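Local coordinates for protein HNH endonuclease (Geobacillus virus E2, PDB 5H0M) that probably nicks DNA as a zinc-containing HNH-family endonuclease of a thermophilic bacteriophage, at residues A[93-96]-A[97-101]. Residues are numbered along the deposited sequence; the frame is centred on the assembly and turned at random.
Sequences HITP and LLVDW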
ATOM      1  N   HIS A  93       0.333   0.202   1.059  1.00 12.86           N
ATOM      2  CA  HIS A  93       0.652  -0.585   2.248  1.00 12.65           C
ATOM      3  C   HIS A  93       1.939  -0.102   2.874  1.00 13.27           C
ATOM      4  O   HIS A  93       2.954   0.028   2.179  1.00 15.18           O
ATOM      5  CB  HIS A  93       0.783  -2.057   1.877  1.00 12.69           C
ATOM      6  CG  HIS A  93      -0.517  -2.690   1.491  1.00 13.43           C
ATOM      7  ND1 HIS A  93      -1.057  -2.560   0.236  1.00 14.39           N
ATOM      8  CD2 HIS A  93      -1.396  -3.427   2.208  1.00 13.92           C
ATOM      9  CE1 HIS A  93      -2.212  -3.202   0.188  1.00 14.65           C
ATOM     10  NE2 HIS A  93      -2.447  -3.724   1.376  1.00 14.18           N
ATOM     11  N   ILE A  94       1.919   0.130   4.177  1.00 12.45           N
ATOM     12  CA  ILE A  94       3.137   0.593   4.872  1.00 12.88           C
ATOM     13  C   ILE A  94       4.161  -0.538   4.894  1.00 12.94           C
ATOM     14  O   ILE A  94       5.255  -0.410   4.334  1.00 14.64           O
ATOM     15  CB  ILE A  94       2.840   1.107   6.278  1.00 12.68           C
ATOM     16  CG1 ILE A  94       1.889   2.299   6.244  1.00 13.37           C
ATOM     17  CG2 ILE A  94       4.155   1.423   6.986  1.00 14.57           C
ATOM     18  CD1 ILE A  94       1.477   2.803   7.607  1.00 14.75           C
ATOM     19  N   THR A  95       3.794  -1.660   5.506  1.00 12.65           N
ATOM     20  CA  THR A  95       4.492  -2.926   5.285  1.00 13.10           C
ATOM     21  C   THR A  95       3.949  -3.481   3.977  1.00 13.51           C
ATOM     22  O   THR A  95       2.746  -3.730   3.870  1.00 13.86           O
ATOM     23  CB  THR A  95       4.229  -3.910   6.416  1.00 13.64           C
ATOM     24  OG1 THR A  95       4.648  -3.329   7.659  1.00 14.96           O
ATOM     25  CG2 THR A  95       4.979  -5.213   6.192  1.00 14.87           C
ATOM     26  N   PRO A  96       4.806  -3.641   2.970  1.00 14.28           N
ATOM     27  CA  PRO A  96       4.283  -4.013   1.655  1.00 14.69           C
ATOM     28  C   PRO A  96       3.473  -5.303   1.666  1.00 14.24           C
ATOM     29  O   PRO A  96       3.708  -6.210   2.466  1.00 14.50           O
ATOM     30  CB  PRO A  96       5.545  -4.171   0.806  1.00 14.87           C
ATOM     31  CG  PRO A  96       6.536  -3.260   1.450  1.00 15.26           C
ATOM     32  CD  PRO A  96       6.253  -3.345   2.922  1.00 14.88           C
ATOM     33  N   LEU A  97       2.511  -5.376   0.750  1.00 14.40           N
ATOM     34  CA  LEU A  97       1.665  -6.536   0.617  1.00 14.23           C
ATOM     35  C   LEU A  97       2.444  -7.841   0.479  1.00 15.50           C
ATOM     36  O   LEU A  97       2.083  -8.847   1.091  1.00 17.12           O
ATOM     37  CB  LEU A  97       0.752  -6.340  -0.599  1.00 15.35           C
ATOM     38  CG  LEU A  97      -0.268  -7.434  -0.862  1.00 16.02           C
ATOM     39  CD1 LEU A  97      -1.286  -7.508   0.259  1.00 16.82           C
ATOM     40  CD2 LEU A  97      -0.947  -7.167  -2.204  1.00 16.88           C
ATOM     41  N   LEU A  98       3.506  -7.811  -0.314  1.00 15.13           N
ATOM     42  CA  LEU A  98       4.311  -9.001  -0.576  1.00 16.46           C
ATOM     43  C   LEU A  98       5.245  -9.340   0.572  1.00 18.38           C
ATOM     44  O   LEU A  98       5.843 -10.414   0.588  1.00 21.94           O
ATOM     45  CB  LEU A  98       5.082  -8.821  -1.888  1.00 18.22           C
ATOM     46  CG  LEU A  98       4.242  -8.947  -3.167  1.00 20.87           C
ATOM     47  CD1 LEU A  98       4.981  -8.375  -4.367  1.00 22.91           C
ATOM     48  CD2 LEU A  98       3.873 -10.404  -3.389  1.00 22.50           C
ATOM     49  N   VAL A  99       5.384  -8.416   1.519  1.00 15.96           N
ATOM     50  CA  VAL A  99       6.198  -8.647   2.720  1.00 17.15           C
ATOM     51  C   VAL A  99       5.374  -9.274   3.848  1.00 16.52           C
ATOM     52  O   VAL A  99       5.857 -10.154   4.569  1.00 19.72           O
ATOM     53  CB  VAL A  99       6.873  -7.335   3.172  1.00 16.79           C
ATOM     54  CG1 VAL A  99       7.512  -7.467   4.553  1.00 17.97           C
ATOM     55  CG2 VAL A  99       7.905  -6.906   2.150  1.00 17.11           C
ATOM     56  N   ASP A 100       4.132  -8.824   4.031  1.00 15.02           N
ATOM     57  CA  ASP A 100       3.262  -9.392   5.061  1.00 16.17           C
ATOM     58  C   ASP A 100       1.803  -9.432   4.597  1.00 15.89           C
ATOM     59  O   ASP A 100       1.054  -8.462   4.711  1.00 16.78           O
ATOM     60  CB  ASP A 100       3.373  -8.625   6.375  1.00 17.57           C
ATOM     61  CG  ASP A 100       2.735  -9.365   7.538  1.00 18.93           C
ATOM     62  OD1 ASP A 100       1.884 -10.271   7.302  1.00 20.91           O
ATOM     63  OD2 ASP A 100       3.066  -9.043   8.712  1.00 19.26           O
ATOM     64  N   TRP A 101       1.404 -10.600   4.107  1.00 16.34           N
ATOM     65  CA  TRP A 101       0.053 -10.809   3.595  1.00 15.60           C
ATOM     66  C   TRP A 101      -1.017 -10.571   4.662  1.00 15.86           C
ATOM     67  O   TRP A 101      -2.116 -10.107   4.359  1.00 15.52           O
ATOM     68  CB  TRP A 101      -0.040 -12.251   3.058  1.00 17.09           C
ATOM     69  CG  TRP A 101      -1.404 -12.679   2.568  1.00 18.59           C
ATOM     70  CD1 TRP A 101      -2.223 -13.607   3.140  1.00 21.97           C
ATOM     71  CD2 TRP A 101      -2.096 -12.194   1.411  1.00 19.46           C
ATOM     72  NE1 TRP A 101      -3.383 -13.731   2.415  1.00 23.54           N
ATOM     73  CE2 TRP A 101      -3.334 -12.868   1.353  1.00 21.81           C
ATOM     74  CE3 TRP A 101      -1.797 -11.247   0.429  1.00 20.15           C
ATOM     75  CZ2 TRP A 101      -4.261 -12.637   0.345  1.00 20.81           C
ATOM     76  CZ3 TRP A 101      -2.722 -11.026  -0.572  1.00 21.25           C
ATOM     77  CH2 TRP A 101      -3.941 -11.706  -0.597  1.00 21.26           C
TER
HETATM   78  O   HOH W   1       0.661  -5.768   3.951  1.00 15.77           O
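A single helical turn just past the first strand of the HNH hairpin is held by Pro96 O, which accepts two backbone N-H groups. Asp100 N reaches it at 3.1 Å, nearly in line with the carbonyl (C=O...N 169°), whereas Val99 N, at 2.9 Å, comes from above the carbonyl plane, 62° out of it. Residues 97 to 99 take helical backbone angles, about one turn. Val99 lies alongside the proline ring, its CG2 3.9 Å from Pro96 CB, and Tyr129 of the C-terminal helix 115-129 touches both side chains. With chi1 at -58°, Thr95 turns OG1 beside its backbone N and swings CG2 opposite it, where the methyl meets Val99 CG1 and Asp100 CB, 3.8 Å from each. In the ββα-metal fold of this family the loop from 94 to 109 links the two antiparallel strands, and His93 ends the first of them. Leu97 CB sits over the centre of the His93 ring, 4.3 Å from its centroid, a CH-pi contact, while Leu97 CD1 lies 4.1 Å from His93 NE2. That nitrogen is hydrogen-bonded to Arg104 O further along the loop, which helps fix the ring's rotation. One water lies 2.9 Å from Thr95 O and 2.8 Å from Asp100 O, joining the two ends of the turn, and Ser102 OG hydrogen-bonds with Asp100 OD1 just beyond it.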